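Local coordinates for protein transcription termination factor FttA (Pyrococcus horikoshii, PDB 3AF6) that probably terminates transcription by cleaving nascent RNA at the polymerase exit channel, using a two-zinc metallo-beta-lactamase nuclease core, at residues A[89-101]-A[113-125]. Residues are numbered along the deposited sequence; the frame is centred on the assembly and turned at random.
Sequences IFEIVPKEAEITN and IEAKKPGLVIGKN
Asn101 and Glu114 run alongside each other in the same direction. The amide and carboxylate planes are nearly perpendicular, 86° apart. Asn101 ND2 donates to Glu114 OE2 at 2.9 Å, with the acceptor in the amide plane but the donor well above the carboxylate plane. The Glu114 chain is extended, with CG anti to the backbone N (chi1 -172°), which carries the carboxylate past the methyl of Thr100. Its other oxygen, OE1, makes a salt bridge to Arg157, so both oxygens of this buried group have partners.

Next to this pair, the backbone takes over. Lys116 N donates to Glu98 O at 2.6 Å. The CB atoms of Glu98 and Lys116 meet there, while the ends of both side chains lead away.

Apolar side chains meet between the segments. Ile99 CG1 rests on Ala115 CB at 3.9 Å. The branch methyls of Ile99 and Ile113 face each other, CG2 to CG2. At the far end of Ile113, CD1 meets CD1 of Ile89 at 3.8 Å. Val93 CG1 touches Val121 CG2 at 3.6 Å, the two side chains set at a slant. Ile132 of helix 130-134 packs on Ile89, Val93 and Ile113, and Val142 of strand 140-144 touches Val121.

Ala97 CB points into the turn after the strand, against CB of Lys117 at 3.5 Å. The extended Glu96 chain lies across Leu120, with OE1 against its CB and CG. Pro94 and Lys124 run antiparallel, and Lys124 NZ comes against Pro94 CG at 3.5 Å.

The contact falls in the part assigned as the second KH domain, KHb, away from the zinc site. It joins the loop before strand 103-105 to strand 110-115 and the start of the GXXG loop of KH domains, whose first glycine is Gly123. Strand 110-115 runs antiparallel to 103-105 and parallel to 140-144, consistent with the type II KH fold.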
loop_
_atom_site.group_PDB
_atom_site.type_symbol
_atom_site.label_atom_id
_atom_site.label_comp_id
_atom_site.label_asym_id
_atom_site.label_seq_id
_atom_site.Cartn_x
_atom_site.Cartn_y
_atom_site.Cartn_z
ATOM N N ILE A 89 23.071 25.726 2.084
ATOM C CA ILE A 89 22.445 25.411 0.807
ATOM C C ILE A 89 21.364 26.439 0.477
ATOM O O ILE A 89 21.288 26.917 -0.656
ATOM C CB ILE A 89 21.814 24.000 0.820
ATOM C CG1 ILE A 89 21.021 23.773 -0.471
ATOM C CG2 ILE A 89 20.928 23.832 2.041
ATOM C CD1 ILE A 89 20.320 22.429 -0.543
ATOM N N PHE A 90 20.535 26.772 1.466
ATOM C CA PHE A 90 19.459 27.752 1.288
ATOM C C PHE A 90 19.977 28.998 0.571
ATOM O O PHE A 90 19.211 29.750 -0.036
ATOM C CB PHE A 90 18.877 28.162 2.648
ATOM C CG PHE A 90 17.683 27.350 3.080
ATOM C CD1 PHE A 90 16.506 27.368 2.335
ATOM C CD2 PHE A 90 17.723 26.593 4.246
ATOM C CE1 PHE A 90 15.385 26.644 2.747
ATOM C CE2 PHE A 90 16.608 25.866 4.666
ATOM C CZ PHE A 90 15.437 25.894 3.914
ATOM N N GLU A 91 21.287 29.200 0.652
ATOM C CA GLU A 91 21.948 30.342 0.035
ATOM C C GLU A 91 22.249 30.069 -1.438
ATOM O O GLU A 91 21.853 30.838 -2.316
ATOM C CB GLU A 91 23.250 30.643 0.786
ATOM C CG GLU A 91 23.919 31.958 0.415
ATOM C CD GLU A 91 25.228 32.172 1.153
ATOM O OE1 GLU A 91 25.237 32.057 2.398
ATOM O OE2 GLU A 91 26.246 32.460 0.491
ATOM N N ILE A 92 22.945 28.964 -1.698
ATOM C CA ILE A 92 23.327 28.580 -3.054
ATOM C C ILE A 92 22.142 28.094 -3.892
ATOM O O ILE A 92 22.255 27.132 -4.652
ATOM C CB ILE A 92 24.417 27.477 -3.019
ATOM C CG1 ILE A 92 24.907 27.171 -4.438
ATOM C CG2 ILE A 92 23.873 26.230 -2.339
ATOM C CD1 ILE A 92 25.979 26.108 -4.504
ATOM N N VAL A 93 21.004 28.768 -3.755
ATOM C CA VAL A 93 19.807 28.400 -4.504
ATOM C C VAL A 93 18.939 29.620 -4.798
ATOM O O VAL A 93 18.652 30.412 -3.897
ATOM C CB VAL A 93 18.944 27.377 -3.721
ATOM C CG1 VAL A 93 17.684 27.044 -4.509
ATOM C CG2 VAL A 93 19.744 26.113 -3.452
ATOM N N PRO A 94 18.520 29.796 -6.068
ATOM C CA PRO A 94 17.676 30.934 -6.453
ATOM C C PRO A 94 16.433 30.982 -5.561
ATOM O O PRO A 94 15.408 30.376 -5.876
ATOM C CB PRO A 94 17.342 30.631 -7.911
ATOM C CG PRO A 94 18.591 29.956 -8.391
ATOM C CD PRO A 94 18.899 29.004 -7.254
ATOM N N LYS A 95 16.550 31.710 -4.452
ATOM C CA LYS A 95 15.491 31.853 -3.449
ATOM C C LYS A 95 14.063 32.095 -3.949
ATOM O O LYS A 95 13.140 32.227 -3.143
ATOM C CB LYS A 95 15.878 32.953 -2.456
ATOM C CG LYS A 95 17.186 32.683 -1.717
ATOM C CD LYS A 95 17.566 33.838 -0.804
ATOM C CE LYS A 95 18.899 33.583 -0.118
ATOM N NZ LYS A 95 19.308 34.728 0.739
ATOM N N GLU A 96 13.878 32.154 -5.266
ATOM C CA GLU A 96 12.551 32.365 -5.835
ATOM C C GLU A 96 11.691 31.118 -5.653
ATOM O O GLU A 96 10.582 31.191 -5.123
ATOM C CB GLU A 96 12.653 32.701 -7.324
ATOM C CG GLU A 96 13.370 31.649 -8.151
ATOM C CD GLU A 96 13.259 31.906 -9.638
ATOM O OE1 GLU A 96 13.903 31.173 -10.416
ATOM O OE2 GLU A 96 12.525 32.838 -10.031
ATOM N N ALA A 97 12.211 29.976 -6.095
ATOM C CA ALA A 97 11.502 28.705 -5.983
ATOM C C ALA A 97 11.220 28.386 -4.516
ATOM O O ALA A 97 11.996 27.690 -3.862
ATOM C CB ALA A 97 12.328 27.591 -6.614
ATOM N N GLU A 98 10.101 28.904 -4.016
ATOM C CA GLU A 98 9.686 28.707 -2.631
ATOM C C GLU A 98 10.015 27.322 -2.083
ATOM O O GLU A 98 9.298 26.355 -2.339
ATOM C CB GLU A 98 8.183 28.972 -2.498
ATOM C CG GLU A 98 7.603 28.630 -1.130
ATOM C CD GLU A 98 8.247 29.410 0.001
ATOM O OE1 GLU A 98 7.912 29.138 1.174
ATOM O OE2 GLU A 98 9.082 30.295 -0.279
ATOM N N ILE A 99 11.101 27.237 -1.322
ATOM C CA ILE A 99 11.533 25.979 -0.723
ATOM C C ILE A 99 10.865 25.811 0.640
ATOM O O ILE A 99 11.423 26.190 1.672
ATOM C CB ILE A 99 13.069 25.949 -0.547
ATOM C CG1 ILE A 99 13.746 26.135 -1.910
ATOM C CG2 ILE A 99 13.502 24.636 0.091
ATOM C CD1 ILE A 99 15.257 26.204 -1.849
ATOM N N THR A 100 9.664 25.240 0.633
ATOM C CA THR A 100 8.897 25.033 1.858
ATOM C C THR A 100 9.676 24.285 2.941
ATOM O O THR A 100 9.730 24.724 4.092
ATOM C CB THR A 100 7.581 24.267 1.568
ATOM O OG1 THR A 100 6.793 24.195 2.763
ATOM C CG2 THR A 100 7.873 22.858 1.082
ATOM N N ASN A 101 10.281 23.161 2.571
ATOM C CA ASN A 101 11.040 22.358 3.521
ATOM C C ASN A 101 12.415 21.989 2.981
ATOM O O ASN A 101 12.847 22.506 1.951
ATOM C CB ASN A 101 10.259 21.085 3.866
ATOM C CG ASN A 101 8.898 21.381 4.473
ATOM O OD1 ASN A 101 8.800 21.950 5.564
ATOM N ND2 ASN A 101 7.838 20.993 3.769
ATOM N N ILE A 113 15.110 18.583 -1.279
ATOM C CA ILE A 113 14.748 19.983 -1.478
ATOM C C ILE A 113 13.286 20.083 -1.906
ATOM O O ILE A 113 12.984 20.129 -3.100
ATOM C CB ILE A 113 15.618 20.638 -2.575
ATOM C CG1 ILE A 113 17.099 20.464 -2.241
ATOM C CG2 ILE A 113 15.275 22.118 -2.701
ATOM C CD1 ILE A 113 18.030 21.044 -3.283
ATOM N N GLU A 114 12.379 20.115 -0.933
ATOM C CA GLU A 114 10.956 20.205 -1.234
ATOM C C GLU A 114 10.592 21.626 -1.647
ATOM O O GLU A 114 9.964 22.365 -0.890
ATOM C CB GLU A 114 10.127 19.781 -0.017
ATOM C CG GLU A 114 8.637 19.656 -0.294
ATOM C CD GLU A 114 7.874 19.067 0.877
ATOM O OE1 GLU A 114 8.207 17.940 1.295
ATOM O OE2 GLU A 114 6.941 19.728 1.377
ATOM N N ALA A 115 10.999 22.001 -2.856
ATOM C CA ALA A 115 10.724 23.331 -3.384
ATOM C C ALA A 115 9.388 23.352 -4.122
ATOM O O ALA A 115 8.945 22.335 -4.654
ATOM C CB ALA A 115 11.849 23.763 -4.322
ATOM N N LYS A 116 8.751 24.519 -4.149
ATOM C CA LYS A 116 7.465 24.679 -4.817
ATOM C C LYS A 116 7.687 24.756 -6.325
ATOM O O LYS A 116 6.804 24.418 -7.112
ATOM C CB LYS A 116 6.775 25.951 -4.315
ATOM C CG LYS A 116 5.298 26.057 -4.655
ATOM C CD LYS A 116 4.654 27.207 -3.892
ATOM C CE LYS A 116 3.155 27.265 -4.126
ATOM N NZ LYS A 116 2.511 28.326 -3.305
ATOM N N LYS A 117 8.879 25.201 -6.712
ATOM C CA LYS A 117 9.252 25.320 -8.117
ATOM C C LYS A 117 10.552 24.541 -8.307
ATOM O O LYS A 117 11.641 25.072 -8.094
ATOM C CB LYS A 117 9.472 26.790 -8.485
ATOM C CG LYS A 117 8.540 27.764 -7.774
ATOM C CD LYS A 117 7.073 27.435 -8.008
ATOM C CE LYS A 117 6.173 28.357 -7.197
ATOM N NZ LYS A 117 4.728 28.022 -7.344
ATOM N N PRO A 118 10.452 23.265 -8.709
ATOM C CA PRO A 118 11.617 22.399 -8.924
ATOM C C PRO A 118 12.522 22.771 -10.100
ATOM O O PRO A 118 13.726 22.515 -10.066
ATOM C CB PRO A 118 10.985 21.021 -9.094
ATOM C CG PRO A 118 9.700 21.343 -9.783
ATOM C CD PRO A 118 9.203 22.538 -9.000
ATOM N N GLY A 119 11.945 23.372 -11.134
ATOM C CA GLY A 119 12.728 23.744 -12.301
ATOM C C GLY A 119 13.778 24.816 -12.069
ATOM O O GLY A 119 14.787 24.866 -12.776
ATOM N N LEU A 120 13.545 25.675 -11.080
ATOM C CA LEU A 120 14.473 26.760 -10.767
ATOM C C LEU A 120 15.441 26.398 -9.645
ATOM O O LEU A 120 16.224 27.239 -9.198
ATOM C CB LEU A 120 13.702 28.027 -10.372
ATOM C CG LEU A 120 12.666 28.613 -11.338
ATOM C CD1 LEU A 120 13.296 28.820 -12.708
ATOM C CD2 LEU A 120 11.468 27.685 -11.434
ATOM N N VAL A 121 15.392 25.150 -9.188
ATOM C CA VAL A 121 16.274 24.712 -8.111
ATOM C C VAL A 121 17.222 23.600 -8.554
ATOM O O VAL A 121 18.276 23.393 -7.952
ATOM C CB VAL A 121 15.457 24.224 -6.887
ATOM C CG1 VAL A 121 14.616 23.017 -7.265
ATOM C CG2 VAL A 121 16.390 23.889 -5.734
ATOM N N ILE A 122 16.852 22.894 -9.618
ATOM C CA ILE A 122 17.674 21.803 -10.130
ATOM C C ILE A 122 18.740 22.319 -11.094
ATOM O O ILE A 122 19.730 21.637 -11.368
ATOM C CB ILE A 122 16.794 20.747 -10.847
ATOM C CG1 ILE A 122 17.642 19.539 -11.244
ATOM C CG2 ILE A 122 16.123 21.365 -12.070
ATOM C CD1 ILE A 122 16.841 18.393 -11.822
ATOM N N GLY A 123 18.535 23.534 -11.590
ATOM C CA GLY A 123 19.473 24.129 -12.526
ATOM C C GLY A 123 18.829 24.301 -13.886
ATOM O O GLY A 123 18.639 23.324 -14.611
ATOM N N LYS A 124 18.489 25.540 -14.229
ATOM C CA LYS A 124 17.850 25.846 -15.508
ATOM C C LYS A 124 18.438 25.057 -16.685
ATOM O O LYS A 124 17.748 24.803 -17.675
ATOM C CB LYS A 124 17.927 27.353 -15.793
ATOM C CG LYS A 124 16.739 28.155 -15.257
ATOM C CD LYS A 124 16.642 28.124 -13.735
ATOM C CE LYS A 124 17.765 28.917 -13.084
ATOM N NZ LYS A 124 17.631 28.937 -11.601
ATOM N N ASN A 125 19.707 24.670 -16.574
ATOM C CA ASN A 125 20.371 23.904 -17.625
ATOM C C ASN A 125 21.070 22.675 -17.049
ATOM O O ASN A 125 22.096 22.229 -17.566
ATOM C CB ASN A 125 21.382 24.788 -18.367
ATOM C CG ASN A 125 22.286 25.563 -17.427
ATOM O OD1 ASN A 125 21.856 26.515 -16.775
ATOM N ND2 ASN A 125 23.547 25.155 -17.350
#